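Local coordinates for FBP protein (Leishmania major, PDB 5OEZ) that probably catalyses the magnesium-dependent hydrolysis of beta-D-fructose 1,6-bisphosphate to beta-D-fructose 6-phosphate and phosphate, as a class 1 fructose-1,6-bisphosphatase homotetramer that binds AMP, at residues C[9-14]-C[198-203]; C[14-19]-C[27-32]; C[111-116]-C[136-141]; C[161-166]-C[306-311]. All blocks are in the same frame, centred on the assembly; numbering follows the deposited sequence.

Contacts 1, 2 and 3 all lie within the N-terminal domain, whereas contact 4 joins it to the C-terminal domain. Contacts 1 and 2 share helix 12-18 and Gln14, and their centres are about 11 Å apart. Contact 2 is nested inside the chain loop that contact 1 closes. Contact 3 pairs inner strands 113-121 and 132-140 of the sheet that ends, at one edge, in strand 198-203 of contact 1. Its centre is about 14 Å from that of contact 2. Phe28 packs on Tyr113 between them, which unites parts of the AMP site seen in another structure of this protein. Contact 4 lies about 13 Å from contact 3, centre to centre; the two meet through Val138 and Trp139.

Contact 1. Residues C[9-14]-C[198-203]; sequences PTTLTQ and EFILTH
Thr10 pairs with Leu201 and Leu12 with Phe199, and two backbone hydrogen bonds fasten the N-terminal chain to strand 198-203. Leu201 N donates to Thr10 O at 3.1 Å, almost in line with the carbonyl. Leu12 N donates to Phe199 O at 2.9 Å and is more bent, with the donor tilted 31° from the carbonyl plane. The two bonds frame a single bridge between Thr11 and Ile200. The Thr11 CA-H also approaches Phe199 O, at 3.2 Å from CA.

The apolar contacts flank this bridge. Pro9 CG meets the tip of Ile200, CD1, at 3.8 Å. Leu12 and Phe199 run side by side in the same direction and touch through their CB atoms, 3.9 Å apart. Beyond them the Phe199 ring heads away from the N-terminal segment, toward helix 27-47. Thr11 CG2 rests on Glu198 CB at 4.0 Å. The Glu198 carboxylate is engaged elsewhere: OE2 forms a salt bridge with Lys40 of the second subunit.

Capping bonds act within the N-terminal segment. Thr11 OG1 sits between its own backbone N and carbonyl carbon (chi1 70°). From there it accepts from Gln14 N at 3.1 Å. Gln14 OE1 returns the bond by accepting from Thr11 N at 3.0 Å, in the carbonyl plane. The Gln14 NE2 end reaches Ser87 of the second subunit.

Reciprocal bonding of this kind is a capping box. Here it starts helix 12-18 just where the N-terminal chain bridges the edge strand of the large sheet, beside a subunit interface.

Contact 2. Residues C[14-19]-C[27-32]; sequences QYIIKS and DFTLLM
The Phe28 ring is met by Ile16 across the helix pair and by Met32 from its own helix. Met32 CG lies 3.8 Å above one face, offset toward the rim. Ile16 CD1 comes in obliquely and touches CE2 of Phe28 at 3.7 Å. The Ile16 and Phe28 side chains cross at about a right angle. Phe28 CG is anti to the backbone N (chi1 -171°), which carries the ring toward helix 12-18.

Ile16 is the central side chain. The end of its longer branch, CD1, also reaches Met32 CG, at 4.1 Å. Its CG2 branch faces Thr29 OG1 at 3.7 Å and CD2 of Phe28. Leu181 of strand 177-182 packs against both Ile16 and Met32.

Ile17 adds a second contact with Thr29, its CG1 lying 3.9 Å from Thr29 OG1. At the end of the first helix, Ser19 OG donates to Ile16 O at 3.0 Å, from above the carbonyl plane.

The axes of helices 14-18 and 27-32 are 9.7 Å apart and nearly antiparallel, at 166°. Ile16, Asp27, Phe28 and Thr29 all bind AMP in another structure of this protein. The arrangement is an antiparallel helix pair that forms part of the AMP site.

Contact 3. Residues C[111-116]-C[136-141]; sequences GDYLIF and WGVWRL
The beta hairpin of strands 113-121 and 132-140 brings Tyr113, Ile115, Val138 and Arg140 together on one face. Leu114, Phe116 and Trp139 occupy the other. Leu114 and Trp139 exchange two backbone bonds, with Leu114 N to Trp139 O and Trp139 N to Leu114 O both 2.9 Å. Phe116 and Gly137 form the next hydrogen-bonded pair. Beyond the strand, Leu141 N donates to Asp112 O at 3.1 Å.

On the Tyr113 face, Val138 CG1 touches ring atom CD1 of Tyr113 at 3.5 Å. Val138 CG2 packs on Ile115 CD1. Arg140 leaves its backbone with CG anti to N (chi1 -176°) and then bends at chi3. Tyr113 CE1 lies over one face of its guanidinium, and the two planes are 68° apart. Arg140 NH1 forms a salt bridge with Asp112 OD2 at 3.3 Å, across steeply turned planes.

On the other face, Phe116 CD2 meets Trp139 CZ3 at 3.7 Å. The two rings stand at 81°. On the five-membered ring of the indole, Trp139 NE1 donates to Lys161 O. Leu114 CD1 lies 3.6 Å from Leu141 N, and helix 150-158 covers Leu114.

Tyr113 binds AMP in another structure of this protein and packs on Phe28. The contact is thus an antiparallel hairpin inside the mixed sheet, with one end at the AMP site.

Contact 4. Residues C[161-166]-C[306-311]; sequences KGTDMV and ILEQSI
Leu307 and Lys161 bury the most surface where two loops meet, one from the N-terminal domain and one from the C-terminal domain. A short 3-10 turn, 162-164, lies against the helix-like turn at 306-308.

Leu307 CD2 rests on Gly162, 3.8 Å from its CA. The close approach is possible because glycine has no side chain. The same methyl meets Met165 CE at 3.9 Å, the two side chains crossing at about a right angle. A bend at the end of the Met165 chain (chi3 -36°) turns CE to this methyl. Leu307 O faces the start of the 3-10 turn and accepts a weak, bent hydrogen bond from Thr163 N at 3.2 Å. Thr163 CG2 packs close to that carbonyl.

Lys161 runs along the backbone of 308-310. Its CG lies 3.8 Å from Gln309 O. Farther out, its CE reaches Glu308 O at 3.4 Å and also nears Ser310 OG. The Glu308 carboxylate pairs with Arg305. At the other end of Lys161, the tip of Ile311, CD1, covers its CA at 3.8 Å.

The backbone of Lys161 is tied to the 3-10 turn. Its N donates to Asp164 OD2 at 3.0 Å, on the lone pair that points away from OD1.

Contact 1. Residues C[9-14]-C[198-203]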
loop_
_atom_site.group_PDB
_atom_site.type_symbol
_atom_site.label_atom_id
_atom_site.label_comp_id
_atom_site.label_asym_id
_atom_site.label_seq_id
_atom_site.Cartn_x
_atom_site.Cartn_y
_atom_site.Cartn_z
ATOM N N PRO C 9 11.300 -2.392 14.381
ATOM C CA PRO C 9 10.851 -3.782 14.584
ATOM C C PRO C 9 11.881 -4.828 14.102
ATOM O O PRO C 9 12.758 -4.511 13.278
ATOM C CB PRO C 9 9.563 -3.846 13.763
ATOM C CG PRO C 9 9.795 -2.871 12.650
ATOM C CD PRO C 9 10.603 -1.750 13.245
ATOM N N THR C 10 11.768 -6.046 14.637
ATOM C CA THR C 10 12.667 -7.161 14.298
ATOM C C THR C 10 12.249 -7.809 12.978
ATOM O O THR C 10 11.222 -8.487 12.923
ATOM C CB THR C 10 12.670 -8.229 15.412
ATOM O OG1 THR C 10 13.064 -7.622 16.649
ATOM C CG2 THR C 10 13.638 -9.392 15.092
ATOM N N THR C 11 13.050 -7.621 11.929
ATOM C CA THR C 11 12.763 -8.239 10.641
ATOM C C THR C 11 13.247 -9.699 10.572
ATOM O O THR C 11 14.091 -10.146 11.359
ATOM C CB THR C 11 13.370 -7.478 9.454
ATOM O OG1 THR C 11 14.801 -7.613 9.460
ATOM C CG2 THR C 11 12.958 -6.000 9.489
ATOM N N LEU C 12 12.684 -10.434 9.619
ATOM C CA LEU C 12 13.067 -11.825 9.352
ATOM C C LEU C 12 14.552 -11.944 9.025
ATOM O O LEU C 12 15.259 -12.761 9.599
ATOM C CB LEU C 12 12.227 -12.399 8.219
ATOM C CG LEU C 12 12.543 -13.828 7.752
ATOM C CD1 LEU C 12 12.730 -14.801 8.908
ATOM C CD2 LEU C 12 11.434 -14.334 6.834
ATOM N N THR C 13 15.026 -11.064 8.157
ATOM C CA THR C 13 16.442 -10.972 7.826
ATOM C C THR C 13 17.320 -10.781 9.067
ATOM O O THR C 13 18.375 -11.411 9.174
ATOM C CB THR C 13 16.665 -9.843 6.797
ATOM O OG1 THR C 13 16.053 -10.223 5.566
ATOM C CG2 THR C 13 18.132 -9.575 6.553
ATOM N N GLN C 14 16.929 -9.872 9.959
ATOM C CA GLN C 14 17.682 -9.639 11.197
ATOM C C GLN C 14 17.697 -10.897 12.055
ATOM O O GLN C 14 18.721 -11.258 12.596
ATOM C CB GLN C 14 17.060 -8.517 12.028
ATOM C CG GLN C 14 17.500 -7.112 11.689
ATOM C CD GLN C 14 16.743 -6.085 12.525
ATOM O OE1 GLN C 14 15.522 -6.178 12.702
ATOM N NE2 GLN C 14 17.457 -5.103 13.035
ATOM N N GLU C 198 8.600 -5.727 4.673
ATOM C CA GLU C 198 9.468 -6.604 5.454
ATOM C C GLU C 198 8.571 -7.522 6.268
ATOM O O GLU C 198 7.493 -7.133 6.707
ATOM C CB GLU C 198 10.370 -5.807 6.399
ATOM C CG GLU C 198 11.373 -4.867 5.724
ATOM C CD GLU C 198 12.618 -5.550 5.162
ATOM O OE1 GLU C 198 12.883 -6.724 5.497
ATOM O OE2 GLU C 198 13.353 -4.883 4.391
ATOM N N PHE C 199 9.059 -8.732 6.487
ATOM C CA PHE C 199 8.454 -9.663 7.411
ATOM C C PHE C 199 8.941 -9.344 8.813
ATOM O O PHE C 199 10.135 -9.216 9.031
ATOM C CB PHE C 199 8.807 -11.093 6.994
ATOM C CG PHE C 199 8.036 -11.546 5.799
ATOM C CD1 PHE C 199 6.743 -12.036 5.954
ATOM C CD2 PHE C 199 8.561 -11.426 4.532
ATOM C CE1 PHE C 199 5.997 -12.431 4.864
ATOM C CE2 PHE C 199 7.815 -11.799 3.432
ATOM C CZ PHE C 199 6.537 -12.301 3.598
ATOM N N ILE C 200 7.993 -9.203 9.734
ATOM C CA ILE C 200 8.220 -8.776 11.101
ATOM C C ILE C 200 7.879 -9.971 11.973
ATOM O O ILE C 200 6.937 -10.701 11.677
ATOM C CB ILE C 200 7.275 -7.591 11.448
ATOM C CG1 ILE C 200 7.556 -6.384 10.542
ATOM C CG2 ILE C 200 7.376 -7.181 12.909
ATOM C CD1 ILE C 200 9.008 -5.917 10.511
ATOM N N LEU C 201 8.631 -10.156 13.054
ATOM C CA LEU C 201 8.383 -11.246 13.979
ATOM C C LEU C 201 7.126 -10.961 14.796
ATOM O O LEU C 201 7.028 -9.913 15.439
ATOM C CB LEU C 201 9.590 -11.434 14.909
ATOM C CG LEU C 201 9.493 -12.496 16.006
ATOM C CD1 LEU C 201 9.322 -13.883 15.422
ATOM C CD2 LEU C 201 10.728 -12.447 16.880
ATOM N N THR C 202 6.176 -11.895 14.779
ATOM C CA THR C 202 4.897 -11.742 15.496
ATOM C C THR C 202 4.484 -12.923 16.393
ATOM O O THR C 202 3.741 -12.716 17.344
ATOM C CB THR C 202 3.747 -11.436 14.499
ATOM O OG1 THR C 202 3.752 -12.392 13.425
ATOM C CG2 THR C 202 3.894 -10.025 13.906
ATOM N N HIS C 203 4.917 -14.146 16.073
ATOM C CA HIS C 203 4.644 -15.349 16.880
ATOM C C HIS C 203 5.966 -16.077 17.156
ATOM O O HIS C 203 6.318 -17.026 16.445
ATOM C CB HIS C 203 3.740 -16.329 16.094
ATOM C CG HIS C 203 2.379 -15.808 15.757
ATOM N ND1 HIS C 203 1.251 -16.124 16.488
ATOM C CD2 HIS C 203 1.952 -15.051 14.716
ATOM C CE1 HIS C 203 0.195 -15.552 15.932
ATOM N NE2 HIS C 203 0.595 -14.897 14.855
#

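Contact 2. Residues C[14-19]-C[27-32]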
loop_
_atom_site.group_PDB
_atom_site.type_symbol
_atom_site.label_atom_id
_atom_site.label_comp_id
_atom_site.label_asym_id
_atom_site.label_seq_id
_atom_site.Cartn_x
_atom_site.Cartn_y
_atom_site.Cartn_z
ATOM N N GLN C 14 16.929 -9.872 9.959
ATOM C CA GLN C 14 17.682 -9.639 11.197
ATOM C C GLN C 14 17.697 -10.897 12.055
ATOM O O GLN C 14 18.721 -11.258 12.596
ATOM C CB GLN C 14 17.060 -8.517 12.028
ATOM C CG GLN C 14 17.500 -7.112 11.689
ATOM C CD GLN C 14 16.743 -6.085 12.525
ATOM O OE1 GLN C 14 15.522 -6.178 12.702
ATOM N NE2 GLN C 14 17.457 -5.103 13.035
ATOM N N TYR C 15 16.534 -11.515 12.205
ATOM C CA TYR C 15 16.390 -12.737 12.992
ATOM C C TYR C 15 17.328 -13.854 12.478
ATOM O O TYR C 15 18.014 -14.488 13.258
ATOM C CB TYR C 15 14.912 -13.185 12.983
ATOM C CG TYR C 15 14.621 -14.511 13.662
ATOM C CD1 TYR C 15 14.661 -15.720 12.949
ATOM C CD2 TYR C 15 14.310 -14.559 15.015
ATOM C CE1 TYR C 15 14.404 -16.932 13.575
ATOM C CE2 TYR C 15 14.056 -15.766 15.651
ATOM C CZ TYR C 15 14.106 -16.942 14.931
ATOM O OH TYR C 15 13.860 -18.122 15.576
ATOM N N ILE C 16 17.367 -14.045 11.163
ATOM C CA ILE C 16 18.221 -15.055 10.525
ATOM C C ILE C 16 19.703 -14.770 10.775
ATOM O O ILE C 16 20.459 -15.685 11.119
ATOM C CB ILE C 16 17.980 -15.127 8.998
ATOM C CG1 ILE C 16 16.552 -15.586 8.671
ATOM C CG2 ILE C 16 18.977 -16.042 8.309
ATOM C CD1 ILE C 16 16.239 -17.016 8.998
ATOM N N ILE C 17 20.113 -13.512 10.593
ATOM C CA ILE C 17 21.521 -13.112 10.766
ATOM C C ILE C 17 21.967 -13.318 12.208
ATOM O O ILE C 17 23.059 -13.818 12.445
ATOM C CB ILE C 17 21.767 -11.636 10.334
ATOM C CG1 ILE C 17 21.628 -11.512 8.814
ATOM C CG2 ILE C 17 23.153 -11.152 10.755
ATOM C CD1 ILE C 17 21.530 -10.088 8.313
ATOM N N LYS C 18 21.120 -12.905 13.150
ATOM C CA LYS C 18 21.406 -13.023 14.571
ATOM C C LYS C 18 21.521 -14.489 14.989
ATOM O O LYS C 18 22.386 -14.841 15.784
ATOM C CB LYS C 18 20.334 -12.283 15.392
ATOM C CG LYS C 18 20.615 -12.263 16.900
ATOM C CD LYS C 18 21.841 -11.375 17.221
ATOM C CE LYS C 18 22.704 -11.696 18.410
ATOM N NZ LYS C 18 21.984 -11.459 19.671
ATOM N N SER C 19 20.685 -15.342 14.408
ATOM C CA SER C 19 20.636 -16.763 14.763
ATOM C C SER C 19 21.718 -17.648 14.113
ATOM O O SER C 19 21.659 -18.856 14.259
ATOM C CB SER C 19 19.264 -17.328 14.400
ATOM O OG SER C 19 19.190 -17.568 13.011
ATOM N N ASP C 27 25.261 -17.992 3.238
ATOM C CA ASP C 27 24.438 -18.599 2.188
ATOM C C ASP C 27 22.959 -18.617 2.584
ATOM O O ASP C 27 22.090 -18.315 1.773
ATOM C CB ASP C 27 24.894 -20.040 1.883
ATOM C CG ASP C 27 25.990 -20.113 0.820
ATOM O OD1 ASP C 27 26.894 -19.243 0.823
ATOM O OD2 ASP C 27 25.940 -21.054 -0.019
ATOM N N PHE C 28 22.678 -18.936 3.839
ATOM C CA PHE C 28 21.300 -19.112 4.286
ATOM C C PHE C 28 20.535 -17.782 4.282
ATOM O O PHE C 28 19.344 -17.737 3.940
ATOM C CB PHE C 28 21.242 -19.791 5.671
ATOM C CG PHE C 28 19.851 -20.199 6.085
ATOM C CD1 PHE C 28 19.146 -21.130 5.347
ATOM C CD2 PHE C 28 19.244 -19.644 7.208
ATOM C CE1 PHE C 28 17.859 -21.495 5.710
ATOM C CE2 PHE C 28 17.964 -20.001 7.578
ATOM C CZ PHE C 28 17.267 -20.934 6.830
ATOM N N THR C 29 21.215 -16.712 4.672
ATOM C CA THR C 29 20.654 -15.376 4.620
ATOM C C THR C 29 20.238 -15.012 3.198
ATOM O O THR C 29 19.126 -14.513 2.980
ATOM C CB THR C 29 21.672 -14.369 5.177
ATOM O OG1 THR C 29 21.927 -14.686 6.545
ATOM C CG2 THR C 29 21.151 -12.930 5.117
ATOM N N LEU C 30 21.124 -15.249 2.235
ATOM C CA LEU C 30 20.813 -14.947 0.841
ATOM C C LEU C 30 19.646 -15.788 0.349
ATOM O O LEU C 30 18.774 -15.274 -0.354
ATOM C CB LEU C 30 22.035 -15.114 -0.067
ATOM C CG LEU C 30 23.265 -14.236 0.203
ATOM C CD1 LEU C 30 24.270 -14.362 -0.937
ATOM C CD2 LEU C 30 22.897 -12.784 0.423
ATOM N N LEU C 31 19.611 -17.067 0.735
ATOM C CA LEU C 31 18.476 -17.927 0.402
ATOM C C LEU C 31 17.149 -17.352 0.932
ATOM O O LEU C 31 16.170 -17.264 0.207
ATOM C CB LEU C 31 18.680 -19.334 0.960
ATOM C CG LEU C 31 17.602 -20.368 0.627
ATOM C CD1 LEU C 31 17.759 -20.803 -0.818
ATOM C CD2 LEU C 31 17.717 -21.578 1.542
ATOM N N MET C 32 17.126 -16.980 2.202
ATOM C CA MET C 32 15.917 -16.440 2.804
ATOM C C MET C 32 15.519 -15.085 2.236
ATOM O O MET C 32 14.333 -14.786 2.201
ATOM C CB MET C 32 16.006 -16.407 4.332
ATOM C CG MET C 32 16.033 -17.795 4.970
ATOM S SD MET C 32 14.721 -18.902 4.404
ATOM C CE MET C 32 13.228 -17.901 4.597
#

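Contact 3. Residues C[111-116]-C[136-141]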
loop_
_atom_site.group_PDB
_atom_site.type_symbol
_atom_site.label_atom_id
_atom_site.label_comp_id
_atom_site.label_asym_id
_atom_site.label_seq_id
_atom_site.Cartn_x
_atom_site.Cartn_y
_atom_site.Cartn_z
ATOM N N GLY C 111 25.480 -22.647 -5.240
ATOM C CA GLY C 111 25.630 -22.800 -3.779
ATOM C C GLY C 111 25.517 -24.253 -3.338
ATOM O O GLY C 111 25.747 -25.160 -4.135
ATOM N N ASP C 112 25.142 -24.475 -2.077
ATOM C CA ASP C 112 25.167 -25.825 -1.470
ATOM C C ASP C 112 23.819 -26.276 -0.888
ATOM O O ASP C 112 23.749 -27.298 -0.201
ATOM C CB ASP C 112 26.333 -25.947 -0.445
ATOM C CG ASP C 112 26.405 -24.779 0.537
ATOM O OD1 ASP C 112 25.461 -23.956 0.622
ATOM O OD2 ASP C 112 27.446 -24.693 1.222
ATOM N N TYR C 113 22.742 -25.554 -1.198
ATOM C CA TYR C 113 21.405 -25.944 -0.759
ATOM C C TYR C 113 20.618 -26.631 -1.875
ATOM O O TYR C 113 20.691 -26.235 -3.039
ATOM C CB TYR C 113 20.633 -24.734 -0.213
ATOM C CG TYR C 113 21.187 -24.247 1.103
ATOM C CD1 TYR C 113 21.171 -25.068 2.225
ATOM C CD2 TYR C 113 21.711 -22.963 1.237
ATOM C CE1 TYR C 113 21.661 -24.631 3.444
ATOM C CE2 TYR C 113 22.213 -22.521 2.452
ATOM C CZ TYR C 113 22.190 -23.359 3.554
ATOM O OH TYR C 113 22.689 -22.937 4.773
ATOM N N LEU C 114 19.876 -27.674 -1.500
ATOM C CA LEU C 114 18.875 -28.301 -2.368
ATOM C C LEU C 114 17.539 -27.807 -1.848
ATOM O O LEU C 114 17.261 -27.968 -0.667
ATOM C CB LEU C 114 18.920 -29.832 -2.269
ATOM C CG LEU C 114 20.191 -30.564 -2.741
ATOM C CD1 LEU C 114 21.256 -30.588 -1.668
ATOM C CD2 LEU C 114 19.855 -31.993 -3.152
ATOM N N ILE C 115 16.711 -27.220 -2.709
ATOM C CA ILE C 115 15.432 -26.677 -2.260
ATOM C C ILE C 115 14.292 -27.228 -3.107
ATOM O O ILE C 115 14.361 -27.255 -4.330
ATOM C CB ILE C 115 15.426 -25.135 -2.199
ATOM C CG1 ILE C 115 14.062 -24.627 -1.746
ATOM C CG2 ILE C 115 15.793 -24.507 -3.531
ATOM C CD1 ILE C 115 14.103 -23.220 -1.174
ATOM N N PHE C 116 13.262 -27.707 -2.421
ATOM C CA PHE C 116 12.107 -28.299 -3.045
ATOM C C PHE C 116 10.937 -27.494 -2.564
ATOM O O PHE C 116 10.758 -27.348 -1.358
ATOM C CB PHE C 116 11.995 -29.770 -2.646
ATOM C CG PHE C 116 13.140 -30.572 -3.147
ATOM C CD1 PHE C 116 13.129 -31.062 -4.438
ATOM C CD2 PHE C 116 14.263 -30.766 -2.362
ATOM C CE1 PHE C 116 14.204 -31.782 -4.938
ATOM C CE2 PHE C 116 15.346 -31.475 -2.851
ATOM C CZ PHE C 116 15.320 -31.981 -4.144
ATOM N N TRP C 136 8.181 -24.794 1.315
ATOM C CA TRP C 136 9.521 -25.172 0.888
ATOM C C TRP C 136 10.264 -25.947 1.970
ATOM O O TRP C 136 10.005 -25.767 3.146
ATOM C CB TRP C 136 10.347 -23.936 0.452
ATOM C CG TRP C 136 10.527 -22.997 1.549
ATOM C CD1 TRP C 136 11.530 -22.997 2.467
ATOM C CD2 TRP C 136 9.653 -21.916 1.897
ATOM N NE1 TRP C 136 11.344 -21.960 3.348
ATOM C CE2 TRP C 136 10.193 -21.296 3.032
ATOM C CE3 TRP C 136 8.473 -21.414 1.351
ATOM C CZ2 TRP C 136 9.590 -20.218 3.639
ATOM C CZ3 TRP C 136 7.877 -20.328 1.955
ATOM C CH2 TRP C 136 8.434 -19.743 3.081
ATOM N N GLY C 137 11.175 -26.807 1.533
ATOM C CA GLY C 137 12.055 -27.558 2.413
ATOM C C GLY C 137 13.445 -27.480 1.832
ATOM O O GLY C 137 13.618 -27.551 0.613
ATOM N N VAL C 138 14.432 -27.372 2.712
ATOM C CA VAL C 138 15.823 -27.161 2.324
ATOM C C VAL C 138 16.730 -28.255 2.918
ATOM O O VAL C 138 16.654 -28.563 4.107
ATOM C CB VAL C 138 16.318 -25.784 2.827
ATOM C CG1 VAL C 138 17.743 -25.480 2.332
ATOM C CG2 VAL C 138 15.375 -24.661 2.417
ATOM N N TRP C 139 17.565 -28.842 2.070
ATOM C CA TRP C 139 18.553 -29.844 2.463
ATOM C C TRP C 139 19.920 -29.277 2.083
ATOM O O TRP C 139 20.003 -28.315 1.301
ATOM C CB TRP C 139 18.335 -31.151 1.706
ATOM C CG TRP C 139 17.274 -32.042 2.239
ATOM C CD1 TRP C 139 17.453 -33.155 3.005
ATOM C CD2 TRP C 139 15.874 -31.951 1.991
ATOM N NE1 TRP C 139 16.251 -33.755 3.268
ATOM C CE2 TRP C 139 15.261 -33.041 2.649
ATOM C CE3 TRP C 139 15.072 -31.059 1.276
ATOM C CZ2 TRP C 139 13.885 -33.259 2.624
ATOM C CZ3 TRP C 139 13.688 -31.281 1.244
ATOM C CH2 TRP C 139 13.113 -32.362 1.926
ATOM N N ARG C 140 20.971 -29.907 2.597
ATOM C CA ARG C 140 22.345 -29.526 2.275
ATOM C C ARG C 140 23.050 -30.654 1.501
ATOM O O ARG C 140 22.733 -31.827 1.676
ATOM C CB ARG C 140 23.084 -29.160 3.565
ATOM C CG ARG C 140 24.489 -28.652 3.343
ATOM C CD ARG C 140 25.167 -28.346 4.658
ATOM N NE ARG C 140 24.660 -27.077 5.157
ATOM C CZ ARG C 140 25.164 -25.878 4.872
ATOM N NH1 ARG C 140 26.234 -25.737 4.088
ATOM N NH2 ARG C 140 24.594 -24.796 5.390
ATOM N N LEU C 141 23.974 -30.302 0.608
ATOM C CA LEU C 141 24.821 -31.315 -0.027
ATOM C C LEU C 141 25.472 -32.146 1.067
ATOM O O LEU C 141 26.100 -31.568 1.961
ATOM C CB LEU C 141 25.952 -30.685 -0.842
ATOM C CG LEU C 141 25.748 -30.269 -2.287
ATOM C CD1 LEU C 141 27.056 -29.699 -2.832
ATOM C CD2 LEU C 141 25.287 -31.450 -3.110
#

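Contact 4. Residues C[161-166]-C[306-311]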
loop_
_atom_site.group_PDB
_atom_site.type_symbol
_atom_site.label_atom_id
_atom_site.label_comp_id
_atom_site.label_asym_id
_atom_site.label_seq_id
_atom_site.Cartn_x
_atom_site.Cartn_y
_atom_site.Cartn_z
ATOM N N LYS C 161 16.870 -38.201 3.765
ATOM C CA LYS C 161 15.578 -38.350 4.452
ATOM C C LYS C 161 15.147 -37.000 5.004
ATOM O O LYS C 161 15.953 -36.070 5.096
ATOM C CB LYS C 161 15.666 -39.344 5.614
ATOM C CG LYS C 161 15.842 -40.804 5.219
ATOM C CD LYS C 161 15.627 -41.710 6.435
ATOM C CE LYS C 161 15.569 -43.219 6.088
ATOM N NZ LYS C 161 16.259 -44.181 6.997
ATOM N N GLY C 162 13.879 -36.908 5.395
ATOM C CA GLY C 162 13.360 -35.724 6.062
ATOM C C GLY C 162 14.124 -35.327 7.318
ATOM O O GLY C 162 14.204 -34.147 7.642
ATOM N N THR C 163 14.706 -36.310 8.007
ATOM C CA THR C 163 15.490 -36.071 9.218
ATOM C C THR C 163 16.804 -35.321 8.961
ATOM O O THR C 163 17.374 -34.786 9.903
ATOM C CB THR C 163 15.790 -37.394 9.979
ATOM O OG1 THR C 163 16.318 -38.361 9.068
ATOM C CG2 THR C 163 14.517 -37.955 10.609
ATOM N N ASP C 164 17.270 -35.290 7.706
ATOM C CA ASP C 164 18.459 -34.518 7.269
ATOM C C ASP C 164 18.140 -33.075 6.825
ATOM O O ASP C 164 19.043 -32.313 6.469
ATOM C CB ASP C 164 19.120 -35.224 6.076
ATOM C CG ASP C 164 19.565 -36.643 6.400
ATOM O OD1 ASP C 164 20.364 -36.790 7.349
ATOM O OD2 ASP C 164 19.131 -37.596 5.700
ATOM N N MET C 165 16.858 -32.723 6.804
ATOM C CA MET C 165 16.404 -31.425 6.325
ATOM C C MET C 165 16.905 -30.341 7.291
ATOM O O MET C 165 16.683 -30.429 8.488
ATOM C CB MET C 165 14.865 -31.426 6.218
ATOM C CG MET C 165 14.245 -30.406 5.275
ATOM S SD MET C 165 12.424 -30.327 5.336
ATOM C CE MET C 165 12.004 -32.044 5.587
ATOM N N VAL C 166 17.582 -29.330 6.761
ATOM C CA VAL C 166 18.102 -28.241 7.606
ATOM C C VAL C 166 17.113 -27.085 7.835
ATOM O O VAL C 166 17.226 -26.394 8.836
ATOM C CB VAL C 166 19.432 -27.660 7.117
ATOM C CG1 VAL C 166 20.453 -28.768 6.926
ATOM C CG2 VAL C 166 19.228 -26.859 5.852
ATOM N N ILE C 306 6.692 -39.209 9.091
ATOM C CA ILE C 306 6.949 -38.757 7.723
ATOM C C ILE C 306 8.452 -38.531 7.491
ATOM O O ILE C 306 8.986 -38.927 6.451
ATOM C CB ILE C 306 6.208 -37.424 7.418
ATOM C CG1 ILE C 306 4.680 -37.592 7.452
ATOM C CG2 ILE C 306 6.611 -36.843 6.063
ATOM C CD1 ILE C 306 4.104 -38.511 6.397
ATOM N N LEU C 307 9.116 -37.889 8.455
ATOM C CA LEU C 307 10.534 -37.540 8.336
ATOM C C LEU C 307 11.467 -38.734 8.264
ATOM O O LEU C 307 12.560 -38.617 7.708
ATOM C CB LEU C 307 10.969 -36.608 9.469
ATOM C CG LEU C 307 10.300 -35.223 9.501
ATOM C CD1 LEU C 307 10.866 -34.393 10.644
ATOM C CD2 LEU C 307 10.453 -34.483 8.179
ATOM N N GLU C 308 11.032 -39.879 8.779
ATOM C CA GLU C 308 11.821 -41.131 8.690
ATOM C C GLU C 308 11.643 -41.921 7.377
ATOM O O GLU C 308 12.342 -42.901 7.183
ATOM C CB GLU C 308 11.521 -42.061 9.875
ATOM C CG GLU C 308 12.095 -41.602 11.210
ATOM C CD GLU C 308 11.696 -42.498 12.388
ATOM O OE1 GLU C 308 10.992 -43.513 12.181
ATOM O OE2 GLU C 308 12.080 -42.182 13.539
ATOM N N GLN C 309 10.747 -41.507 6.482
ATOM C CA GLN C 309 10.553 -42.237 5.217
ATOM C C GLN C 309 11.708 -42.002 4.255
ATOM O O GLN C 309 12.217 -40.886 4.149
ATOM C CB GLN C 309 9.255 -41.838 4.530
ATOM C CG GLN C 309 8.001 -42.206 5.310
ATOM C CD GLN C 309 6.735 -41.664 4.662
ATOM O OE1 GLN C 309 6.728 -41.301 3.481
ATOM N NE2 GLN C 309 5.642 -41.629 5.424
ATOM N N SER C 310 12.107 -43.060 3.553
ATOM C CA SER C 310 13.124 -42.954 2.503
ATOM C C SER C 310 12.541 -42.301 1.251
ATOM O O SER C 310 11.383 -42.544 0.899
ATOM C CB SER C 310 13.671 -44.333 2.132
ATOM O OG SER C 310 14.349 -44.920 3.214
ATOM N N ILE C 311 13.344 -41.467 0.601
ATOM C CA ILE C 311 13.002 -40.918 -0.694
ATOM C C ILE C 311 13.528 -41.872 -1.768
ATOM O O ILE C 311 14.736 -42.007 -1.963
ATOM C CB ILE C 311 13.545 -39.475 -0.874
ATOM C CG1 ILE C 311 12.789 -38.511 0.045
ATOM C CG2 ILE C 311 13.407 -39.017 -2.324
ATOM C CD1 ILE C 311 13.620 -37.945 1.172
#